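Local coordinates for protein hydrazine synthase subunit beta (Candidatus Kuenenia stuttgartiensis, PDB 5C2V) that forms part of the complex that condenses nitric oxide with ammonium into hydrazine, and may modulate hydroxylamine transport between the active sites of its partner subunits, at residues B[203-208]-B[266-271]; B[270-273]-B[278-281]; B[157-162]-B[168-173]; B[230-235]-B[288-293]. One frame throughout, in Å; residues are numbered along the deposited sequence.

Interaction 1: B[203-208]-B[266-271]; sequences YIAVTH and KYLYIG
Ala205 and Thr207 meet Leu268 and Ile270 where two neighbouring blades of the beta-propeller face each other. Strand 203-211 belongs to one blade and strand 267-272 to the next, so the contact joins separate sheets. The backbone spacing bears this out: Ala205 CA and Leu268 CA are 8.7 Å apart, and Thr207 CA and Ile270 CA 8.0 Å, too far for main-chain pairing and right for side chains pointing inward from both strands.

All direct contacts are apolar. Ala205 offers its one methyl, CB, which lies 3.9 Å from Leu268 CD2. Leu268 bridges most of that gap, with CG anti to its backbone N (chi1 -177°). Strand 256-261 adds to the apolar set: its Met259 touches Ala205 and Thr207, and its Pro256 touches Thr207 and Ile270.

The polar part of Thr207 is used elsewhere. Its OG1 is hydrogen-bonded to Tyr257 O, on the innermost strand of the second blade, which ties the two blades by a polar link beside the apolar one. That leaves the Thr207 methyl to meet Ile270 tip to tip: CG2 of Thr207 faces the two methyls of Ile270, which lie on the same side of it, 3.8 Å from CG2 and 3.9 Å from CD1.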
loop_
_atom_site.group_PDB
_atom_site.type_symbol
_atom_site.label_atom_id
_atom_site.label_comp_id
_atom_site.label_asym_id
_atom_site.label_seq_id
_atom_site.Cartn_x
_atom_site.Cartn_y
_atom_site.Cartn_z
ATOM N N TYR B 203 43.660 2.013 7.574
ATOM C CA TYR B 203 43.033 1.515 6.352
ATOM C C TYR B 203 43.926 1.703 5.130
ATOM O O TYR B 203 44.795 2.575 5.112
ATOM C CB TYR B 203 41.693 2.216 6.100
ATOM C CG TYR B 203 40.772 2.294 7.298
ATOM C CD1 TYR B 203 39.906 1.251 7.601
ATOM C CD2 TYR B 203 40.756 3.417 8.115
ATOM C CE1 TYR B 203 39.059 1.322 8.691
ATOM C CE2 TYR B 203 39.913 3.496 9.206
ATOM C CZ TYR B 203 39.066 2.445 9.490
ATOM O OH TYR B 203 38.223 2.519 10.576
ATOM N N ILE B 204 43.704 0.882 4.108
ATOM C CA ILE B 204 44.320 1.110 2.805
ATOM C C ILE B 204 43.274 1.062 1.699
ATOM O O ILE B 204 42.335 0.267 1.750
ATOM C CB ILE B 204 45.429 0.084 2.486
ATOM C CG1 ILE B 204 44.927 -1.343 2.701
ATOM C CG2 ILE B 204 46.661 0.346 3.334
ATOM C CD1 ILE B 204 45.932 -2.407 2.313
ATOM N N ALA B 205 43.435 1.926 0.702
ATOM C CA ALA B 205 42.545 1.933 -0.452
ATOM C C ALA B 205 43.259 1.358 -1.669
ATOM O O ALA B 205 44.434 1.653 -1.908
ATOM C CB ALA B 205 42.046 3.340 -0.738
ATOM N N VAL B 206 42.547 0.520 -2.420
ATOM C CA VAL B 206 43.089 -0.098 -3.627
ATOM C C VAL B 206 42.092 -0.025 -4.782
ATOM O O VAL B 206 40.990 -0.562 -4.691
ATOM C CB VAL B 206 43.465 -1.577 -3.384
ATOM C CG1 VAL B 206 43.853 -2.250 -4.693
ATOM C CG2 VAL B 206 44.590 -1.688 -2.363
ATOM N N THR B 207 42.482 0.634 -5.869
ATOM C CA THR B 207 41.630 0.722 -7.053
ATOM C C THR B 207 41.809 -0.491 -7.958
ATOM O O THR B 207 42.935 -0.913 -8.224
ATOM C CB THR B 207 41.918 1.994 -7.871
ATOM O OG1 THR B 207 43.335 2.206 -7.948
ATOM C CG2 THR B 207 41.264 3.203 -7.229
ATOM N N HIS B 208 40.697 -1.043 -8.434
ATOM C CA HIS B 208 40.746 -2.214 -9.303
ATOM C C HIS B 208 39.438 -2.431 -10.056
ATOM O O HIS B 208 38.507 -1.630 -9.962
ATOM C CB HIS B 208 41.081 -3.466 -8.491
ATOM C CG HIS B 208 40.012 -3.857 -7.520
ATOM N ND1 HIS B 208 38.953 -4.669 -7.862
ATOM C CD2 HIS B 208 39.837 -3.543 -6.211
ATOM C CE1 HIS B 208 38.173 -4.842 -6.810
ATOM N NE2 HIS B 208 38.688 -4.169 -5.797
ATOM N N LYS B 266 40.149 13.159 4.804
ATOM C CA LYS B 266 38.775 13.577 4.542
ATOM C C LYS B 266 38.240 13.055 3.210
ATOM O O LYS B 266 37.089 12.627 3.124
ATOM C CB LYS B 266 38.666 15.102 4.569
ATOM C CG LYS B 266 39.325 15.760 5.767
ATOM C CD LYS B 266 38.773 17.157 5.993
ATOM C CE LYS B 266 39.773 18.030 6.725
ATOM N NZ LYS B 266 39.324 18.371 8.103
ATOM N N TYR B 267 39.073 13.096 2.175
ATOM C CA TYR B 267 38.632 12.725 0.834
ATOM C C TYR B 267 39.567 11.733 0.155
ATOM O O TYR B 267 40.750 11.649 0.486
ATOM C CB TYR B 267 38.499 13.969 -0.047
ATOM C CG TYR B 267 37.514 14.992 0.462
ATOM C CD1 TYR B 267 36.165 14.902 0.147
ATOM C CD2 TYR B 267 37.934 16.056 1.249
ATOM C CE1 TYR B 267 35.259 15.838 0.608
ATOM C CE2 TYR B 267 37.036 16.997 1.715
ATOM C CZ TYR B 267 35.700 16.883 1.390
ATOM O OH TYR B 267 34.802 17.818 1.852
ATOM N N LEU B 268 39.027 10.983 -0.801
ATOM C CA LEU B 268 39.849 10.123 -1.645
ATOM C C LEU B 268 39.746 10.571 -3.099
ATOM O O LEU B 268 38.652 10.849 -3.597
ATOM C CB LEU B 268 39.435 8.658 -1.509
ATOM C CG LEU B 268 40.285 7.659 -2.299
ATOM C CD1 LEU B 268 41.747 7.753 -1.888
ATOM C CD2 LEU B 268 39.766 6.240 -2.121
ATOM N N TYR B 269 40.889 10.645 -3.774
ATOM C CA TYR B 269 40.927 11.103 -5.160
ATOM C C TYR B 269 41.370 9.979 -6.089
ATOM O O TYR B 269 42.414 9.369 -5.879
ATOM C CB TYR B 269 41.858 12.311 -5.295
ATOM C CG TYR B 269 41.474 13.469 -4.401
ATOM C CD1 TYR B 269 41.885 13.516 -3.075
ATOM C CD2 TYR B 269 40.694 14.513 -4.881
ATOM C CE1 TYR B 269 41.532 14.566 -2.253
ATOM C CE2 TYR B 269 40.338 15.573 -4.065
ATOM C CZ TYR B 269 40.761 15.592 -2.752
ATOM O OH TYR B 269 40.414 16.639 -1.930
ATOM N N ILE B 270 40.568 9.710 -7.115
ATOM C CA ILE B 270 40.830 8.595 -8.021
ATOM C C ILE B 270 40.891 9.026 -9.480
ATOM O O ILE B 270 39.895 9.480 -10.044
ATOM C CB ILE B 270 39.750 7.503 -7.893
ATOM C CG1 ILE B 270 39.694 6.964 -6.463
ATOM C CG2 ILE B 270 40.009 6.376 -8.886
ATOM C CD1 ILE B 270 38.612 5.929 -6.247
ATOM N N GLY B 271 42.063 8.888 -10.091
ATOM C CA GLY B 271 42.179 9.086 -11.520
ATOM C C GLY B 271 41.434 7.994 -12.261
ATOM O O GLY B 271 41.706 6.807 -12.075
#

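Interaction 2: B[270-273]-B[278-281]; sequences IGVR and VTIL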
loop_
_atom_site.group_PDB
_atom_site.type_symbol
_atom_site.label_atom_id
_atom_site.label_comp_id
_atom_site.label_asym_id
_atom_site.label_seq_id
_atom_site.Cartn_x
_atom_site.Cartn_y
_atom_site.Cartn_z
ATOM N N ILE B 270 40.568 9.710 -7.115
ATOM C CA ILE B 270 40.830 8.595 -8.021
ATOM C C ILE B 270 40.891 9.026 -9.480
ATOM O O ILE B 270 39.895 9.480 -10.044
ATOM C CB ILE B 270 39.750 7.503 -7.893
ATOM C CG1 ILE B 270 39.694 6.964 -6.463
ATOM C CG2 ILE B 270 40.009 6.376 -8.886
ATOM C CD1 ILE B 270 38.612 5.929 -6.247
ATOM N N GLY B 271 42.063 8.888 -10.091
ATOM C CA GLY B 271 42.179 9.086 -11.520
ATOM C C GLY B 271 41.434 7.994 -12.261
ATOM O O GLY B 271 41.706 6.807 -12.075
ATOM N N VAL B 272 40.495 8.395 -13.108
ATOM C CA VAL B 272 39.769 7.456 -13.950
ATOM C C VAL B 272 40.228 7.661 -15.382
ATOM O O VAL B 272 39.883 8.659 -16.031
ATOM C CB VAL B 272 38.244 7.643 -13.851
ATOM C CG1 VAL B 272 37.530 6.535 -14.597
ATOM C CG2 VAL B 272 37.807 7.671 -12.393
ATOM N N ARG B 273 40.986 6.679 -15.860
ATOM C CA ARG B 273 41.757 6.779 -17.090
ATOM C C ARG B 273 40.898 6.566 -18.329
ATOM O O ARG B 273 41.039 7.275 -19.324
ATOM C CB ARG B 273 42.899 5.760 -17.053
ATOM C CG ARG B 273 44.045 6.033 -18.006
ATOM C CD ARG B 273 45.082 4.925 -17.904
ATOM N NE ARG B 273 46.355 5.291 -18.515
ATOM C CZ ARG B 273 46.674 5.043 -19.780
ATOM N NH1 ARG B 273 45.811 4.425 -20.574
ATOM N NH2 ARG B 273 47.857 5.414 -20.253
ATOM N N VAL B 278 38.341 12.743 -12.719
ATOM C CA VAL B 278 38.782 12.473 -11.355
ATOM C C VAL B 278 37.591 12.277 -10.425
ATOM O O VAL B 278 36.780 13.182 -10.238
ATOM C CB VAL B 278 39.672 13.603 -10.809
ATOM C CG1 VAL B 278 40.027 13.338 -9.353
ATOM C CG2 VAL B 278 40.929 13.741 -11.652
ATOM N N THR B 279 37.492 11.085 -9.846
ATOM C CA THR B 279 36.409 10.774 -8.922
ATOM C C THR B 279 36.824 11.070 -7.484
ATOM O O THR B 279 37.780 10.490 -6.967
ATOM C CB THR B 279 35.970 9.302 -9.037
ATOM O OG1 THR B 279 35.265 9.111 -10.270
ATOM C CG2 THR B 279 35.055 8.927 -7.883
ATOM N N ILE B 280 36.099 11.986 -6.851
ATOM C CA ILE B 280 36.371 12.378 -5.475
ATOM C C ILE B 280 35.301 11.834 -4.538
ATOM O O ILE B 280 34.102 12.077 -4.737
ATOM C CB ILE B 280 36.445 13.906 -5.327
ATOM C CG1 ILE B 280 37.347 14.502 -6.411
ATOM C CG2 ILE B 280 36.935 14.285 -3.937
ATOM C CD1 ILE B 280 37.402 16.011 -6.397
ATOM N N LEU B 281 35.749 11.104 -3.518
ATOM C CA LEU B 281 34.857 10.445 -2.570
ATOM C C LEU B 281 35.042 10.966 -1.147
ATOM O O LEU B 281 36.127 11.424 -0.777
ATOM C CB LEU B 281 35.085 8.932 -2.591
ATOM C CG LEU B 281 34.994 8.219 -3.941
ATOM C CD1 LEU B 281 35.333 6.746 -3.788
ATOM C CD2 LEU B 281 33.610 8.393 -4.542
#
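The flat groups here are the peptide units of Ile270 and Thr279, on two neighbouring strands of one propeller blade, which meet through their N-H and C=O groups rather than face to face. Both hydrogen bonds are sound in length, with Ile270 N 2.9 Å from Thr279 O and Thr279 N 2.9 Å from Ile270 O. They define an antiparallel hydrogen-bonded pair in the hairpin of strands 267-272 and 277-282. Gly271 and Val278 form the adjoining non-hydrogen-bonded pair, and there Val278 CA approaches Ile270 O at 3.5 Å in a CA-H...O contact, so this oxygen receives both an N-H and a C-H.

Ile270, Val272, Thr279 and Leu281 share one face of the sheet, and Val278 lies on the other. On the first face, Thr279 OG1 lies anti to its carbonyl carbon (chi1 -72°) and comes within 3.6 Å of Val272 CG2. Farther along, the Ile270 and Leu281 side chains slant across each other, their CD1 atoms 4.2 Å apart. Thr279 OG1 finds its polar partner in Asp253 OD2. The chemistry is therefore divided: main-chain amides supply the hydrogen bonding between the strands, while the side chains add van der Waals contacts, methyl to methyl between Ile270 and Leu281 and methyl to hydroxyl oxygen between Val272 and Thr279.

Interaction 3: B[157-162]-B[168-173]; sequences VAILDT and RSVDFI
Ala158 O is approached by two donors from the opposite strand: Asp171 N hydrogen-bonds to it at 2.9 Å, and Val170 CA gives a CA-H...O contact at 3.3 Å. Ala158 N in turn donates to Asp171 O, completing an antiparallel hydrogen-bonded pair, and Leu160 N bonds to Ser169 O at 2.9 Å. On one face of the sheet, Val157 and Phe172 run side by side and in the same direction, with Val157 CG1 3.6 Å from Phe172 CE2. Ile159 CG2 meets Val170 CG2 at 3.9 Å on that same face.

These strands, 155-160 and 168-174, form a hairpin at the middle of a four-stranded propeller blade. Their axes make an angle of 159°, close to antiparallel. On the opposite face, the Leu160 side chain crosses that of Asp171 at about a right angle. Asp171 OD2 is hydrogen-bonded to Ser140 N, and Ser169 OG to Asn183 OD1.

Near the turn, one water donates to both Thr162 OG1 and Ser169 OG; Thr162 OG1 also bonds to Tyr142 O. Arg168 extends from CG to NE and forms a salt bridge with Asp161; the modelled distance is implausibly short, so its exact geometry is doubtful. Asp161 OD2 has a second salt-bridge partner in Arg193. Thr162 O lies over one face of the Arg168 guanidinium, at an angle too poor for a hydrogen bond.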
loop_
_atom_site.group_PDB
_atom_site.type_symbol
_atom_site.label_atom_id
_atom_site.label_comp_id
_atom_site.label_asym_id
_atom_site.label_seq_id
_atom_site.Cartn_x
_atom_site.Cartn_y
_atom_site.Cartn_z
ATOM N N VAL B 157 52.996 -2.111 2.384
ATOM C CA VAL B 157 51.994 -2.872 1.645
ATOM C C VAL B 157 52.326 -2.898 0.159
ATOM O O VAL B 157 52.820 -1.916 -0.393
ATOM C CB VAL B 157 50.571 -2.304 1.843
ATOM C CG1 VAL B 157 50.117 -2.499 3.278
ATOM C CG2 VAL B 157 50.514 -0.837 1.450
ATOM N N ALA B 158 52.071 -4.031 -0.483
ATOM C CA ALA B 158 52.319 -4.153 -1.916
ATOM C C ALA B 158 51.144 -4.804 -2.630
ATOM O O ALA B 158 50.761 -5.929 -2.311
ATOM C CB ALA B 158 53.591 -4.945 -2.167
ATOM N N ILE B 159 50.569 -4.093 -3.593
ATOM C CA ILE B 159 49.528 -4.680 -4.421
ATOM C C ILE B 159 50.154 -5.620 -5.438
ATOM O O ILE B 159 51.027 -5.228 -6.215
ATOM C CB ILE B 159 48.691 -3.617 -5.157
ATOM C CG1 ILE B 159 49.593 -2.533 -5.749
ATOM C CG2 ILE B 159 47.668 -3.005 -4.216
ATOM C CD1 ILE B 159 48.868 -1.566 -6.649
ATOM N N LEU B 160 49.702 -6.867 -5.431
ATOM C CA LEU B 160 50.177 -7.828 -6.405
ATOM C C LEU B 160 49.145 -7.947 -7.505
ATOM O O LEU B 160 48.055 -8.478 -7.295
ATOM C CB LEU B 160 50.431 -9.191 -5.762
ATOM C CG LEU B 160 51.205 -9.212 -4.446
ATOM C CD1 LEU B 160 51.359 -10.641 -3.954
ATOM C CD2 LEU B 160 52.561 -8.544 -4.606
ATOM N N ASP B 161 49.497 -7.457 -8.686
ATOM C CA ASP B 161 48.616 -7.586 -9.827
ATOM C C ASP B 161 49.170 -8.754 -10.618
ATOM O O ASP B 161 50.220 -8.655 -11.252
ATOM C CB ASP B 161 48.583 -6.294 -10.648
ATOM C CG ASP B 161 47.522 -6.310 -11.726
ATOM O OD1 ASP B 161 46.534 -7.060 -11.581
ATOM O OD2 ASP B 161 47.668 -5.563 -12.715
ATOM N N THR B 162 48.447 -9.864 -10.575
ATOM C CA THR B 162 48.984 -11.134 -11.027
ATOM C C THR B 162 48.243 -11.616 -12.255
ATOM O O THR B 162 47.047 -11.902 -12.199
ATOM C CB THR B 162 48.904 -12.200 -9.919
ATOM O OG1 THR B 162 49.761 -11.825 -8.834
ATOM C CG2 THR B 162 49.342 -13.556 -10.450
ATOM N N ARG B 168 43.430 -11.646 -6.750
ATOM C CA ARG B 168 44.674 -10.898 -6.703
ATOM C C ARG B 168 44.792 -10.274 -5.324
ATOM O O ARG B 168 43.804 -9.801 -4.761
ATOM C CB ARG B 168 44.709 -9.841 -7.809
ATOM C CG ARG B 168 44.649 -10.438 -9.211
ATOM C CD ARG B 168 44.744 -9.372 -10.292
ATOM N NE ARG B 168 44.312 -9.872 -11.595
ATOM C CZ ARG B 168 44.987 -9.704 -12.728
ATOM N NH1 ARG B 168 46.138 -9.047 -12.727
ATOM N NH2 ARG B 168 44.511 -10.195 -13.865
ATOM N N SER B 169 46.000 -10.280 -4.774
ATOM C CA SER B 169 46.163 -10.010 -3.355
ATOM C C SER B 169 47.050 -8.816 -3.029
ATOM O O SER B 169 47.573 -8.137 -3.914
ATOM C CB SER B 169 46.721 -11.253 -2.664
ATOM O OG SER B 169 47.943 -11.657 -3.259
ATOM N N VAL B 170 47.195 -8.578 -1.731
ATOM C CA VAL B 170 48.050 -7.530 -1.200
ATOM C C VAL B 170 48.941 -8.122 -0.115
ATOM O O VAL B 170 48.461 -8.815 0.789
ATOM C CB VAL B 170 47.230 -6.360 -0.618
ATOM C CG1 VAL B 170 48.147 -5.330 0.022
ATOM C CG2 VAL B 170 46.372 -5.720 -1.698
ATOM N N ASP B 171 50.240 -7.859 -0.219
ATOM C CA ASP B 171 51.206 -8.357 0.752
ATOM C C ASP B 171 51.531 -7.315 1.814
ATOM O O ASP B 171 51.685 -6.129 1.514
ATOM C CB ASP B 171 52.494 -8.795 0.054
ATOM C CG ASP B 171 52.436 -10.229 -0.428
ATOM O OD1 ASP B 171 51.602 -10.999 0.092
ATOM O OD2 ASP B 171 53.230 -10.590 -1.321
ATOM N N PHE B 172 51.634 -7.778 3.056
ATOM C CA PHE B 172 52.049 -6.937 4.169
ATOM C C PHE B 172 53.471 -7.298 4.588
ATOM O O PHE B 172 53.766 -8.452 4.897
ATOM C CB PHE B 172 51.085 -7.083 5.349
ATOM C CG PHE B 172 49.708 -6.542 5.078
ATOM C CD1 PHE B 172 48.746 -7.329 4.467
ATOM C CD2 PHE B 172 49.376 -5.247 5.441
ATOM C CE1 PHE B 172 47.479 -6.832 4.218
ATOM C CE2 PHE B 172 48.110 -4.745 5.197
ATOM C CZ PHE B 172 47.161 -5.539 4.584
ATOM N N ILE B 173 54.351 -6.302 4.584
ATOM C CA ILE B 173 55.760 -6.513 4.886
ATOM C C ILE B 173 56.149 -5.799 6.173
ATOM O O ILE B 173 55.741 -4.661 6.407
ATOM C CB ILE B 173 56.672 -6.000 3.747
ATOM C CG1 ILE B 173 56.096 -6.361 2.376
ATOM C CG2 ILE B 173 58.085 -6.545 3.903
ATOM C CD1 ILE B 173 56.021 -7.834 2.117
HETATM O O HOH W 1 48.014 -12.303 -6.301
#

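Interaction 4: B[230-235]-B[288-293]; sequences VTIIET and GLVRSS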
loop_
_atom_site.group_PDB
_atom_site.type_symbol
_atom_site.label_atom_id
_atom_site.label_comp_id
_atom_site.label_asym_id
_atom_site.label_seq_id
_atom_site.Cartn_x
_atom_site.Cartn_y
_atom_site.Cartn_z
ATOM N N VAL B 230 36.630 0.240 -5.823
ATOM C CA VAL B 230 37.673 0.622 -4.883
ATOM C C VAL B 230 37.493 -0.205 -3.611
ATOM O O VAL B 230 36.377 -0.354 -3.109
ATOM C CB VAL B 230 37.634 2.134 -4.559
ATOM C CG1 VAL B 230 36.223 2.572 -4.191
ATOM C CG2 VAL B 230 38.622 2.475 -3.452
ATOM N N THR B 231 38.586 -0.765 -3.106
ATOM C CA THR B 231 38.517 -1.637 -1.942
ATOM C C THR B 231 39.246 -1.049 -0.739
ATOM O O THR B 231 40.411 -0.658 -0.832
ATOM C CB THR B 231 39.096 -3.031 -2.253
ATOM O OG1 THR B 231 38.253 -3.697 -3.201
ATOM C CG2 THR B 231 39.182 -3.874 -0.988
ATOM N N ILE B 232 38.542 -0.987 0.387
ATOM C CA ILE B 232 39.117 -0.518 1.639
ATOM C C ILE B 232 39.436 -1.697 2.550
ATOM O O ILE B 232 38.549 -2.468 2.915
ATOM C CB ILE B 232 38.165 0.445 2.373
ATOM C CG1 ILE B 232 37.667 1.536 1.421
ATOM C CG2 ILE B 232 38.852 1.052 3.587
ATOM C CD1 ILE B 232 38.770 2.397 0.851
ATOM N N ILE B 233 40.707 -1.834 2.912
ATOM C CA ILE B 233 41.140 -2.917 3.787
ATOM C C ILE B 233 41.572 -2.377 5.147
ATOM O O ILE B 233 42.384 -1.454 5.229
ATOM C CB ILE B 233 42.304 -3.716 3.163
ATOM C CG1 ILE B 233 41.839 -4.439 1.897
ATOM C CG2 ILE B 233 42.876 -4.710 4.165
ATOM C CD1 ILE B 233 42.916 -5.285 1.249
ATOM N N GLU B 234 41.022 -2.957 6.210
ATOM C CA GLU B 234 41.371 -2.557 7.567
ATOM C C GLU B 234 42.694 -3.202 7.972
ATOM O O GLU B 234 42.827 -4.427 7.975
ATOM C CB GLU B 234 40.254 -2.938 8.539
ATOM C CG GLU B 234 38.964 -2.165 8.309
ATOM C CD GLU B 234 37.831 -2.631 9.199
ATOM O OE1 GLU B 234 37.842 -3.811 9.611
ATOM O OE2 GLU B 234 36.923 -1.820 9.480
ATOM N N THR B 235 43.667 -2.367 8.320
ATOM C CA THR B 235 45.037 -2.821 8.539
ATOM C C THR B 235 45.225 -3.620 9.825
ATOM O O THR B 235 46.282 -4.215 10.041
ATOM C CB THR B 235 46.010 -1.631 8.558
ATOM O OG1 THR B 235 45.775 -0.838 9.728
ATOM C CG2 THR B 235 45.819 -0.774 7.318
ATOM N N GLY B 288 32.834 5.175 7.422
ATOM C CA GLY B 288 31.638 5.047 8.234
ATOM C C GLY B 288 30.819 3.851 7.790
ATOM O O GLY B 288 30.281 3.111 8.614
ATOM N N LEU B 289 30.734 3.657 6.476
ATOM C CA LEU B 289 30.027 2.514 5.913
ATOM C C LEU B 289 30.745 1.209 6.241
ATOM O O LEU B 289 30.107 0.190 6.504
ATOM C CB LEU B 289 29.877 2.666 4.397
ATOM C CG LEU B 289 29.167 1.520 3.672
ATOM C CD1 LEU B 289 27.775 1.300 4.248
ATOM C CD2 LEU B 289 29.099 1.786 2.176
ATOM N N VAL B 290 32.074 1.246 6.230
ATOM C CA VAL B 290 32.871 0.058 6.521
ATOM C C VAL B 290 32.718 -0.377 7.978
ATOM O O VAL B 290 32.534 -1.562 8.261
ATOM C CB VAL B 290 34.366 0.291 6.215
ATOM C CG1 VAL B 290 35.186 -0.934 6.597
ATOM C CG2 VAL B 290 34.560 0.622 4.745
ATOM N N ARG B 291 32.784 0.583 8.895
ATOM C CA ARG B 291 32.697 0.288 10.323
ATOM C C ARG B 291 31.316 -0.218 10.733
ATOM O O ARG B 291 31.196 -1.058 11.625
ATOM C CB ARG B 291 33.048 1.529 11.150
ATOM C CG ARG B 291 34.442 2.085 10.910
ATOM C CD ARG B 291 34.730 3.244 11.853
ATOM N NE ARG B 291 35.791 4.119 11.364
ATOM C CZ ARG B 291 35.578 5.289 10.767
ATOM N NH1 ARG B 291 34.339 5.728 10.586
ATOM N NH2 ARG B 291 36.604 6.021 10.353
ATOM N N SER B 292 30.278 0.294 10.080
ATOM C CA SER B 292 28.904 0.001 10.478
ATOM C C SER B 292 28.297 -1.187 9.735
ATOM O O SER B 292 27.129 -1.518 9.940
ATOM C CB SER B 292 28.025 1.236 10.272
ATOM O OG SER B 292 28.003 1.626 8.912
ATOM N N SER B 293 29.082 -1.826 8.874
ATOM C CA SER B 293 28.588 -2.967 8.111
ATOM C C SER B 293 29.413 -4.223 8.372
ATOM O O SER B 293 30.621 -4.149 8.595
ATOM C CB SER B 293 28.589 -2.650 6.614
ATOM O OG SER B 293 27.903 -1.441 6.345
#
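The nearest CA atoms are those of Ile232 and Val290, 7.9 Å apart, and the elements touch here through side chains. The strand, 226-234, is the third of a propeller blade, and helix 283-291 lies in sequence between the strands 277-282 and 312-317 of the following blade.

Val290 points at the strand and uses both methyls. CG2 reaches Ile232 CB at 4.3 Å, although the far end of the isoleucine turns away from the helix. CG1, anti to the backbone N (chi1 177°), meets Glu234, whose chain is extended beyond CG and arrives from the opposite direction; Glu234 OE2 is 3.5 Å from Val290 CG1. The other carboxylate oxygen, OE1, takes a hydrogen bond from Lys240 N. Lys240 NZ in turn bonds to Val290 O and Ser293 O, so one residue links both partners of the contact. Arg291 NE is paired with Tyr203 OH, and stays 6.3 Å from Glu234 OE2.

Two serines at the end of segment 288-293 bond to helix carbonyls. Ser293 OG donates to Leu289 O at 2.7 Å, in the carbonyl plane. Gly288 O accepts from Ser292 OG at 2.7 Å and from Ser292 N at 3.2 Å, the two donors approaching from opposite faces of its plane.

How the interactions relate
Interactions 1 and 2 share Ile270 and Gly271, and their centres are 9 Å apart; a probable hydrogen bond between Leu268 O and Leu281 N (2.9 Å) continues the pairing between their strands. Interactions 1 and 4 use neighbouring strands of one blade, coupled by a probable hydrogen bond between His208 NE2 and Thr231 OG1 (2.7 Å). Interaction 3 lies in the preceding blade and touches interaction 1 where Ile159 CG2 is 3.8 Å from Val206 CG2. Interactions 2 and 3 are separate, about 12 Å apart at their nearest atoms. The Arg168 side chain of interaction 3 is about 11 Å from a bound heme c and about 12 Å from trimethyl glycine.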